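Local coordinates for molybdate-binding protein MolA (Haemophilus influenzae, PDB 3PSH) that captures molybdate or tungstate, but not sulfate or phosphate, in the periplasm and serves an ABC transporter that imports molybdate into the cell, at residues Q25-V33 against L52-L63; Y196-M205 against A275-L286. One frame throughout, in Å; residues are numbered along the deposited sequence.

Contact 1: residues Q25-V33 against L52-L63; sequences QHQTLNIAV and LGKNYVRLAPEL. With MOO (molybdate ion), chain B.
H26, L29, N30 and V33 line one side of the first helix of the N-terminal lobe in this periplasmic binding protein, and the loop 52-63 lies against them. That lobe carries a four-stranded parallel sheet, and helix 26-34 follows its strand 21-24. L52 meets the helix start: its CD2 lies 3.8 Å from H26 CB, while CD1 meets L29 CD2 where the two leucine chains cross at about a right angle. L29 CD1 reaches on to L63 CD2, tip to tip at 4.1 Å, so branched aliphatic chains fill this apolar part of the interface. The ring of Y56 comes in with L52 CD1 over one face, and its hydroxyl ends among polar and apolar neighbours. It donates to N30 OD1 over 2.7 Å, the amide and ring planes standing 85° apart. N30 has CG anti to its backbone nitrogen (chi1 177°), which carries the amide out to that hydroxyl; Y319 OH also bonds OD1, so a buried carbonyl oxygen has two tyrosine partners. V33 CG2 packs near the ring edge and touches A60 CB at 4.0 Å, the short alanine methyl letting the loop backbone come near the helix. At the helix start, H26 and Q27 offer side-chain donors to molybdate: Q27 NE2 gives a bent bond to O3 (139°), and H26 NE2 points at O4 in the plane of its imidazole, 2.8 Å away.

Contact 2: residues Y196-M205 against A275-L286; sequences YGSGKYTGLM and AKAWGYPMPEAL. With MOO (molybdate ion), chain B.
The molybdate pocket at the cleft between the lobes is built here from the loop 275-282, held against the start of helix 201-208. Y201 N donates to G279 O over 3.0 Å, almost straight but from above the carbonyl plane. T202 OG1 donates to the carbonyl O of A277, the central residue of an inverse gamma turn, at 2.9 Å, again from above the plane. Threonine suits this place by supplying both that donor and a methyl, CG2, which lies against A277 CB. The ring of Y201 is wedged between the loop and helix 283-297: P281 CA makes a CH-pi contact over one face, 4.0 Å from the centroid, K276 O lies in plane at its edge, and L286 CD1 from the helix meets CZ at 3.6 Å. CG anti to the backbone nitrogen (chi1 175°) sends this ring across the loop, and its hydroxyl reaches E290 on helix 283-297. Glycine suits position 279 because K200 CD, 3.6 Å from its CA, and Y196 CE1 occupy the space where a side chain would start. G279 N gives molybdate O1 a nearly straight bond of 2.8 Å, and Y196 OH donates to the same oxygen; Y280 N serves O3, 3.0 Å away. Molybdate O4 lies over one face of the W278 ring, offset toward its rim. Neutral donors thus share the oxyanion with charged R243, and the bonds from helix 201-208 probably help fix the direction of the loop N-H groups.

Contacts 1 and 2 have centres about 17 Å apart, yet they meet at the same molybdate: the 25-33 segment supplies two side-chain donors, while contact 2 supplies two backbone N-H groups and a tyrosine hydroxyl. R243 NH1 completes the set, so donors from separate parts of the chain converge on the anion. The two contacts also touch directly. Y280 CD2 packs 3.1 Å from Q27 NE2, bringing together the two residues that donate to O3 (through Y280 N and Q27 NE2), and M282 CE packs on Q27 O at 3.5 Å. Farther from the anion, N30 ND2 probably hydrogen-bonds E284 OE2 at 2.7 Å, joining helix 26-34 to helix 283-297; that carboxylate oxygen also holds K276.

Contact 1: residues Q25-V33 against L52-L63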
loop_
_atom_site.group_PDB
_atom_site.type_symbol
_atom_site.label_atom_id
_atom_site.label_comp_id
_atom_site.label_asym_id
_atom_site.label_seq_id
_atom_site.Cartn_x
_atom_site.Cartn_y
_atom_site.Cartn_z
ATOM N N GLN A 25 -7.910 5.531 6.777
ATOM C CA GLN A 25 -7.118 5.117 5.600
ATOM C C GLN A 25 -6.361 3.875 6.058
ATOM O O GLN A 25 -5.676 3.926 7.113
ATOM C CB GLN A 25 -6.149 6.244 5.216
ATOM C CG GLN A 25 -5.525 5.959 3.784
ATOM C CD GLN A 25 -4.161 6.511 3.583
ATOM O OE1 GLN A 25 -3.945 7.268 2.587
ATOM N NE2 GLN A 25 -3.242 6.243 4.494
ATOM N N HIS A 26 -6.437 2.710 5.339
ATOM C CA HIS A 26 -5.747 1.487 5.659
ATOM C C HIS A 26 -4.219 1.565 5.564
ATOM O O HIS A 26 -3.511 0.963 6.336
ATOM C CB HIS A 26 -6.249 0.302 4.787
ATOM C CG HIS A 26 -6.273 0.593 3.307
ATOM N ND1 HIS A 26 -7.069 1.571 2.751
ATOM C CD2 HIS A 26 -5.661 -0.021 2.257
ATOM C CE1 HIS A 26 -6.938 1.577 1.430
ATOM N NE2 HIS A 26 -6.022 0.672 1.122
ATOM N N GLN A 27 -3.744 2.413 4.652
ATOM C CA GLN A 27 -2.279 2.528 4.483
ATOM C C GLN A 27 -1.672 3.144 5.728
ATOM O O GLN A 27 -0.680 2.647 6.302
ATOM C CB GLN A 27 -1.861 3.345 3.277
ATOM C CG GLN A 27 -2.366 2.520 2.034
ATOM C CD GLN A 27 -3.633 3.033 1.464
ATOM O OE1 GLN A 27 -4.471 3.648 2.128
ATOM N NE2 GLN A 27 -3.805 2.744 0.144
ATOM N N THR A 28 -2.276 4.260 6.145
ATOM C CA THR A 28 -1.755 4.865 7.387
ATOM C C THR A 28 -1.980 3.884 8.590
ATOM O O THR A 28 -1.116 3.800 9.453
ATOM C CB THR A 28 -2.525 6.125 7.693
ATOM O OG1 THR A 28 -2.165 7.158 6.762
ATOM C CG2 THR A 28 -2.259 6.590 9.123
ATOM N N LEU A 29 -3.107 3.145 8.656
ATOM C CA LEU A 29 -3.352 2.206 9.730
ATOM C C LEU A 29 -2.197 1.197 9.800
ATOM O O LEU A 29 -1.716 0.930 10.869
ATOM C CB LEU A 29 -4.759 1.531 9.555
ATOM C CG LEU A 29 -5.193 0.566 10.675
ATOM C CD1 LEU A 29 -4.946 1.242 12.102
ATOM C CD2 LEU A 29 -6.669 0.311 10.429
ATOM N N ASN A 30 -1.789 0.626 8.652
ATOM C CA ASN A 30 -0.773 -0.434 8.637
ATOM C C ASN A 30 0.551 0.223 9.115
ATOM O O ASN A 30 1.272 -0.386 9.849
ATOM C CB ASN A 30 -0.690 -0.967 7.183
ATOM C CG ASN A 30 0.392 -2.019 7.023
ATOM O OD1 ASN A 30 0.641 -2.828 7.957
ATOM N ND2 ASN A 30 0.994 -2.042 5.835
ATOM N N ILE A 31 0.835 1.425 8.649
ATOM C CA ILE A 31 2.039 2.153 9.198
ATOM C C ILE A 31 1.976 2.290 10.716
ATOM O O ILE A 31 2.972 2.009 11.409
ATOM C CB ILE A 31 2.327 3.472 8.407
ATOM C CG1 ILE A 31 2.703 3.173 6.923
ATOM C CG2 ILE A 31 3.374 4.386 9.235
ATOM C CD1 ILE A 31 2.606 4.339 6.025
ATOM N N ALA A 32 0.835 2.763 11.218
ATOM C CA ALA A 32 0.697 2.981 12.675
ATOM C C ALA A 32 0.870 1.693 13.428
ATOM O O ALA A 32 1.471 1.712 14.545
ATOM C CB ALA A 32 -0.685 3.565 13.057
ATOM N N VAL A 33 0.401 0.568 12.846
ATOM C CA VAL A 33 0.580 -0.698 13.519
ATOM C C VAL A 33 2.094 -0.953 13.600
ATOM O O VAL A 33 2.639 -1.471 14.612
ATOM C CB VAL A 33 -0.189 -1.848 12.744
ATOM C CG1 VAL A 33 0.304 -3.249 13.209
ATOM C CG2 VAL A 33 -1.697 -1.668 12.901
ATOM N N LEU A 52 -7.386 -4.363 4.241
ATOM C CA LEU A 52 -6.179 -4.987 4.792
ATOM C C LEU A 52 -6.104 -6.503 4.620
ATOM O O LEU A 52 -5.014 -7.082 4.855
ATOM C CB LEU A 52 -5.897 -4.599 6.294
ATOM C CG LEU A 52 -5.665 -3.075 6.475
ATOM C CD1 LEU A 52 -5.607 -2.751 7.987
ATOM C CD2 LEU A 52 -4.236 -2.687 6.007
ATOM N N GLY A 53 -7.194 -7.130 4.233
ATOM C CA GLY A 53 -7.236 -8.541 4.176
ATOM C C GLY A 53 -7.780 -9.233 5.414
ATOM O O GLY A 53 -7.545 -8.825 6.515
ATOM N N LYS A 54 -8.410 -10.387 5.224
ATOM C CA LYS A 54 -9.052 -11.020 6.364
ATOM C C LYS A 54 -8.059 -11.450 7.444
ATOM O O LYS A 54 -8.479 -11.678 8.632
ATOM C CB LYS A 54 -9.936 -12.206 5.884
ATOM C CG LYS A 54 -9.095 -13.496 5.702
ATOM C CD LYS A 54 -9.898 -14.603 4.987
ATOM C CE LYS A 54 -8.963 -15.725 4.600
ATOM N NZ LYS A 54 -8.335 -16.335 5.853
ATOM N N ASN A 55 -6.756 -11.622 7.151
ATOM C CA ASN A 55 -5.844 -12.103 8.177
ATOM C C ASN A 55 -5.122 -10.955 8.915
ATOM O O ASN A 55 -4.333 -11.230 9.846
ATOM C CB ASN A 55 -4.810 -13.076 7.614
ATOM C CG ASN A 55 -5.490 -14.297 6.963
ATOM O OD1 ASN A 55 -6.338 -14.925 7.598
ATOM N ND2 ASN A 55 -5.093 -14.647 5.742
ATOM N N TYR A 56 -5.402 -9.716 8.469
ATOM C CA TYR A 56 -4.717 -8.562 9.117
ATOM C C TYR A 56 -4.914 -8.548 10.641
ATOM O O TYR A 56 -4.026 -8.181 11.412
ATOM C CB TYR A 56 -5.184 -7.210 8.560
ATOM C CG TYR A 56 -4.142 -6.181 8.938
ATOM C CD1 TYR A 56 -2.985 -6.073 8.118
ATOM C CD2 TYR A 56 -4.322 -5.278 9.984
ATOM C CE1 TYR A 56 -1.921 -5.163 8.376
ATOM C CE2 TYR A 56 -3.323 -4.398 10.284
ATOM C CZ TYR A 56 -2.118 -4.291 9.483
ATOM O OH TYR A 56 -1.226 -3.326 9.844
ATOM N N VAL A 57 -6.105 -8.976 11.064
ATOM C CA VAL A 57 -6.542 -8.911 12.473
ATOM C C VAL A 57 -5.575 -9.825 13.271
ATOM O O VAL A 57 -5.357 -9.624 14.493
ATOM C CB VAL A 57 -8.053 -9.345 12.554
ATOM C CG1 VAL A 57 -8.148 -10.868 12.308
ATOM C CG2 VAL A 57 -8.730 -8.924 13.898
ATOM N N ARG A 58 -4.907 -10.767 12.622
ATOM C CA ARG A 58 -3.940 -11.545 13.337
ATOM C C ARG A 58 -2.767 -10.705 13.895
ATOM O O ARG A 58 -2.156 -11.041 14.951
ATOM C CB ARG A 58 -3.372 -12.704 12.515
ATOM C CG ARG A 58 -2.452 -13.604 13.374
ATOM C CD ARG A 58 -1.857 -14.752 12.556
ATOM N NE ARG A 58 -0.798 -14.194 11.705
ATOM C CZ ARG A 58 0.464 -14.073 12.140
ATOM N NH1 ARG A 58 0.803 -14.415 13.378
ATOM N NH2 ARG A 58 1.375 -13.546 11.379
ATOM N N LEU A 59 -2.361 -9.687 13.146
ATOM C CA LEU A 59 -1.191 -8.869 13.441
ATOM C C LEU A 59 -1.627 -7.726 14.388
ATOM O O LEU A 59 -0.807 -7.146 15.116
ATOM C CB LEU A 59 -0.685 -8.217 12.138
ATOM C CG LEU A 59 -0.288 -9.253 11.005
ATOM C CD1 LEU A 59 -0.062 -8.495 9.597
ATOM C CD2 LEU A 59 0.887 -10.150 11.330
ATOM N N ALA A 60 -2.893 -7.370 14.332
ATOM C CA ALA A 60 -3.405 -6.292 15.184
ATOM C C ALA A 60 -4.786 -6.668 15.776
ATOM O O ALA A 60 -5.804 -6.145 15.263
ATOM C CB ALA A 60 -3.400 -4.984 14.377
ATOM N N PRO A 61 -4.806 -7.644 16.760
ATOM C CA PRO A 61 -6.160 -8.108 17.203
ATOM C C PRO A 61 -6.967 -7.007 17.799
ATOM O O PRO A 61 -8.196 -7.091 17.879
ATOM C CB PRO A 61 -5.851 -9.099 18.338
ATOM C CG PRO A 61 -4.437 -9.359 18.344
ATOM C CD PRO A 61 -3.776 -8.620 17.184
ATOM N N GLU A 62 -6.273 -5.982 18.287
ATOM C CA GLU A 62 -6.988 -4.829 18.898
ATOM C C GLU A 62 -7.898 -4.064 17.905
ATOM O O GLU A 62 -8.815 -3.309 18.317
ATOM C CB GLU A 62 -5.990 -3.906 19.671
ATOM C CG GLU A 62 -4.954 -3.201 18.771
ATOM C CD GLU A 62 -3.695 -4.066 18.333
ATOM O OE1 GLU A 62 -3.731 -5.319 18.447
ATOM O OE2 GLU A 62 -2.694 -3.458 17.851
ATOM N N LEU A 63 -7.717 -4.352 16.594
ATOM C CA LEU A 63 -8.574 -3.738 15.601
ATOM C C LEU A 63 -10.035 -4.268 15.640
ATOM O O LEU A 63 -10.930 -3.604 15.179
ATOM C CB LEU A 63 -7.977 -3.835 14.179
ATOM C CG LEU A 63 -6.600 -3.228 13.958
ATOM C CD1 LEU A 63 -6.292 -3.354 12.417
ATOM C CD2 LEU A 63 -6.609 -1.759 14.410
HETATM MO MO MOO B . -4.436 0.623 -2.557
HETATM O O1 MOO B . -4.216 -0.450 -3.846
HETATM O O2 MOO B . -5.335 2.011 -3.039
HETATM O O3 MOO B . -2.922 1.160 -1.996
HETATM O O4 MOO B . -5.081 -0.290 -1.279
#

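Contact 2: residues Y196-M205 against A275-L286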
loop_
_atom_site.group_PDB
_atom_site.type_symbol
_atom_site.label_atom_id
_atom_site.label_comp_id
_atom_site.label_asym_id
_atom_site.label_seq_id
_atom_site.Cartn_x
_atom_site.Cartn_y
_atom_site.Cartn_z
ATOM N N TYR A 196 -4.386 -2.040 -12.010
ATOM C CA TYR A 196 -3.743 -0.702 -11.835
ATOM C C TYR A 196 -2.934 -0.377 -13.028
ATOM O O TYR A 196 -2.102 -1.187 -13.545
ATOM C CB TYR A 196 -2.758 -0.691 -10.659
ATOM C CG TYR A 196 -3.407 -1.023 -9.327
ATOM C CD1 TYR A 196 -3.643 -0.040 -8.309
ATOM C CD2 TYR A 196 -3.746 -2.374 -8.976
ATOM C CE1 TYR A 196 -4.177 -0.430 -6.990
ATOM C CE2 TYR A 196 -4.339 -2.693 -7.753
ATOM C CZ TYR A 196 -4.608 -1.747 -6.744
ATOM O OH TYR A 196 -5.083 -2.130 -5.524
ATOM N N GLY A 197 -3.080 0.837 -13.478
ATOM C CA GLY A 197 -2.320 1.269 -14.556
ATOM C C GLY A 197 -1.211 2.253 -14.096
ATOM O O GLY A 197 -0.641 2.107 -13.011
ATOM N N SER A 198 -0.952 3.334 -14.851
ATOM C CA SER A 198 0.091 4.303 -14.520
ATOM C C SER A 198 -0.214 5.104 -13.206
ATOM O O SER A 198 -1.399 5.151 -12.759
ATOM C CB SER A 198 0.374 5.323 -15.680
ATOM O OG SER A 198 -0.865 6.077 -15.857
ATOM N N GLY A 199 0.842 5.699 -12.652
ATOM C CA GLY A 199 0.788 6.576 -11.454
ATOM C C GLY A 199 0.595 5.811 -10.178
ATOM O O GLY A 199 0.093 6.372 -9.149
ATOM N N LYS A 200 0.925 4.479 -10.202
ATOM C CA LYS A 200 0.662 3.720 -8.982
ATOM C C LYS A 200 1.918 2.948 -8.553
ATOM O O LYS A 200 2.670 2.467 -9.430
ATOM C CB LYS A 200 -0.467 2.716 -9.298
ATOM C CG LYS A 200 -1.825 3.359 -9.562
ATOM C CD LYS A 200 -2.448 3.917 -8.230
ATOM C CE LYS A 200 -3.337 5.091 -8.519
ATOM N NZ LYS A 200 -3.829 5.590 -7.124
ATOM N N TYR A 201 2.020 2.616 -7.274
ATOM C CA TYR A 201 3.176 1.787 -6.743
ATOM C C TYR A 201 3.294 0.341 -7.414
ATOM O O TYR A 201 4.398 -0.204 -7.617
ATOM C CB TYR A 201 3.149 1.654 -5.200
ATOM C CG TYR A 201 4.247 0.731 -4.727
ATOM C CD1 TYR A 201 5.595 1.079 -4.923
ATOM C CD2 TYR A 201 3.893 -0.548 -4.214
ATOM C CE1 TYR A 201 6.600 0.157 -4.605
ATOM C CE2 TYR A 201 4.823 -1.470 -3.878
ATOM C CZ TYR A 201 6.188 -1.113 -4.036
ATOM O OH TYR A 201 7.202 -1.992 -3.781
ATOM N N THR A 202 2.121 -0.206 -7.760
ATOM C CA THR A 202 2.046 -1.529 -8.449
ATOM C C THR A 202 3.165 -1.644 -9.526
ATOM O O THR A 202 4.005 -2.583 -9.478
ATOM C CB THR A 202 0.664 -1.724 -9.070
ATOM O OG1 THR A 202 -0.393 -1.453 -8.085
ATOM C CG2 THR A 202 0.536 -3.167 -9.603
ATOM N N GLY A 203 3.201 -0.688 -10.470
ATOM C CA GLY A 203 4.152 -0.842 -11.637
ATOM C C GLY A 203 5.599 -0.654 -11.139
ATOM O O GLY A 203 6.543 -1.132 -11.766
ATOM N N LEU A 204 5.813 0.131 -10.046
ATOM C CA LEU A 204 7.142 0.369 -9.463
ATOM C C LEU A 204 7.644 -0.900 -8.835
ATOM O O LEU A 204 8.817 -1.279 -8.963
ATOM C CB LEU A 204 7.163 1.506 -8.423
ATOM C CG LEU A 204 7.095 2.901 -9.166
ATOM C CD1 LEU A 204 6.667 3.918 -8.194
ATOM C CD2 LEU A 204 8.490 3.232 -9.635
ATOM N N MET A 205 6.747 -1.604 -8.142
ATOM C CA MET A 205 7.198 -2.893 -7.523
ATOM C C MET A 205 7.640 -3.862 -8.611
ATOM O O MET A 205 8.698 -4.460 -8.473
ATOM C CB MET A 205 6.099 -3.566 -6.701
ATOM C CG MET A 205 6.548 -4.898 -6.034
ATOM S SD MET A 205 5.052 -5.536 -5.082
ATOM C CE MET A 205 4.034 -6.165 -6.392
ATOM N N ALA A 275 3.696 -8.572 0.499
ATOM C CA ALA A 275 4.213 -8.203 -0.885
ATOM C C ALA A 275 3.147 -7.441 -1.552
ATOM O O ALA A 275 2.546 -7.911 -2.565
ATOM C CB ALA A 275 4.615 -9.426 -1.667
ATOM N N LYS A 276 2.800 -6.291 -0.935
ATOM C CA LYS A 276 1.651 -5.475 -1.392
ATOM C C LYS A 276 1.907 -4.694 -2.693
ATOM O O LYS A 276 2.540 -3.622 -2.689
ATOM C CB LYS A 276 1.266 -4.512 -0.272
ATOM C CG LYS A 276 1.029 -5.295 0.985
ATOM C CD LYS A 276 0.582 -4.258 2.111
ATOM C CE LYS A 276 -0.193 -4.982 3.276
ATOM N NZ LYS A 276 0.779 -5.792 4.053
ATOM N N ALA A 277 1.441 -5.267 -3.798
ATOM C CA ALA A 277 1.554 -4.463 -5.026
ATOM C C ALA A 277 0.365 -3.558 -5.188
ATOM O O ALA A 277 -0.345 -3.600 -6.164
ATOM C CB ALA A 277 1.742 -5.345 -6.259
ATOM N N TRP A 278 0.329 -2.624 -4.249
ATOM C CA TRP A 278 -0.890 -1.847 -4.076
ATOM C C TRP A 278 -0.678 -0.520 -4.831
ATOM O O TRP A 278 0.392 -0.187 -5.321
ATOM C CB TRP A 278 -0.994 -1.503 -2.583
ATOM C CG TRP A 278 -1.507 -2.590 -1.763
ATOM C CD1 TRP A 278 -1.793 -3.941 -2.182
ATOM C CD2 TRP A 278 -1.858 -2.511 -0.385
ATOM N NE1 TRP A 278 -2.291 -4.646 -1.105
ATOM C CE2 TRP A 278 -2.385 -3.776 -0.014
ATOM C CE3 TRP A 278 -1.872 -1.451 0.567
ATOM C CZ2 TRP A 278 -2.863 -4.024 1.311
ATOM C CZ3 TRP A 278 -2.411 -1.702 1.847
ATOM C CH2 TRP A 278 -2.819 -2.983 2.224
ATOM N N GLY A 279 -1.741 0.261 -4.953
ATOM C CA GLY A 279 -1.554 1.553 -5.627
ATOM C C GLY A 279 -0.710 2.528 -4.811
ATOM O O GLY A 279 -0.120 3.432 -5.371
ATOM N N TYR A 280 -0.616 2.287 -3.513
ATOM C CA TYR A 280 0.259 3.040 -2.562
ATOM C C TYR A 280 1.451 2.152 -2.077
ATOM O O TYR A 280 1.204 0.976 -1.677
ATOM C CB TYR A 280 -0.560 3.469 -1.271
ATOM C CG TYR A 280 -1.583 4.559 -1.528
ATOM C CD1 TYR A 280 -1.456 5.851 -0.950
ATOM C CD2 TYR A 280 -2.712 4.270 -2.285
ATOM C CE1 TYR A 280 -2.435 6.866 -1.190
ATOM C CE2 TYR A 280 -3.663 5.265 -2.561
ATOM C CZ TYR A 280 -3.528 6.533 -1.962
ATOM O OH TYR A 280 -4.528 7.475 -2.280
ATOM N N PRO A 281 2.654 2.743 -1.843
ATOM C CA PRO A 281 3.781 1.979 -1.361
ATOM C C PRO A 281 3.608 1.731 0.170
ATOM O O PRO A 281 3.172 2.649 0.900
ATOM C CB PRO A 281 4.927 2.922 -1.593
ATOM C CG PRO A 281 4.348 4.406 -1.350
ATOM C CD PRO A 281 3.008 4.198 -2.067
ATOM N N MET A 282 4.079 0.573 0.638
ATOM C CA MET A 282 4.059 0.246 2.049
ATOM C C MET A 282 5.427 -0.283 2.352
ATOM O O MET A 282 6.052 -0.905 1.469
ATOM C CB MET A 282 3.003 -0.854 2.373
ATOM C CG MET A 282 1.552 -0.616 1.971
ATOM S SD MET A 282 0.522 0.215 3.294
ATOM C CE MET A 282 1.531 1.622 3.746
ATOM N N PRO A 283 5.941 0.027 3.555
ATOM C CA PRO A 283 7.341 -0.243 3.801
ATOM C C PRO A 283 7.671 -1.702 3.626
ATOM O O PRO A 283 8.782 -1.995 3.141
ATOM C CB PRO A 283 7.558 0.170 5.277
ATOM C CG PRO A 283 6.067 0.326 5.894
ATOM C CD PRO A 283 5.214 0.674 4.699
ATOM N N GLU A 284 6.802 -2.603 4.072
ATOM C CA GLU A 284 7.088 -4.059 3.881
ATOM C C GLU A 284 7.056 -4.508 2.459
ATOM O O GLU A 284 7.686 -5.530 2.123
ATOM C CB GLU A 284 6.144 -4.958 4.736
ATOM C CG GLU A 284 4.655 -4.952 4.321
ATOM C CD GLU A 284 3.790 -3.785 4.777
ATOM O OE1 GLU A 284 4.348 -2.738 5.187
ATOM O OE2 GLU A 284 2.544 -3.942 4.717
ATOM N N ALA A 285 6.293 -3.796 1.640
ATOM C CA ALA A 285 6.200 -4.136 0.175
ATOM C C ALA A 285 7.525 -3.853 -0.469
ATOM O O ALA A 285 7.955 -4.685 -1.264
ATOM C CB ALA A 285 5.140 -3.352 -0.467
ATOM N N LEU A 286 8.162 -2.711 -0.150
ATOM C CA LEU A 286 9.578 -2.459 -0.657
ATOM C C LEU A 286 10.541 -3.485 -0.116
ATOM O O LEU A 286 11.201 -4.249 -0.875
ATOM C CB LEU A 286 10.087 -1.025 -0.273
ATOM C CG LEU A 286 9.402 -0.021 -1.240
ATOM C CD1 LEU A 286 7.854 0.255 -1.138
ATOM C CD2 LEU A 286 10.165 1.345 -1.119
HETATM MO MO MOO B . -4.436 0.623 -2.557
HETATM O O1 MOO B . -4.216 -0.450 -3.846
HETATM O O2 MOO B . -5.335 2.011 -3.039
HETATM O O3 MOO B . -2.922 1.160 -1.996
HETATM O O4 MOO B . -5.081 -0.290 -1.279
HETATM O O HOH W 1 -1.379 6.076 -5.411
#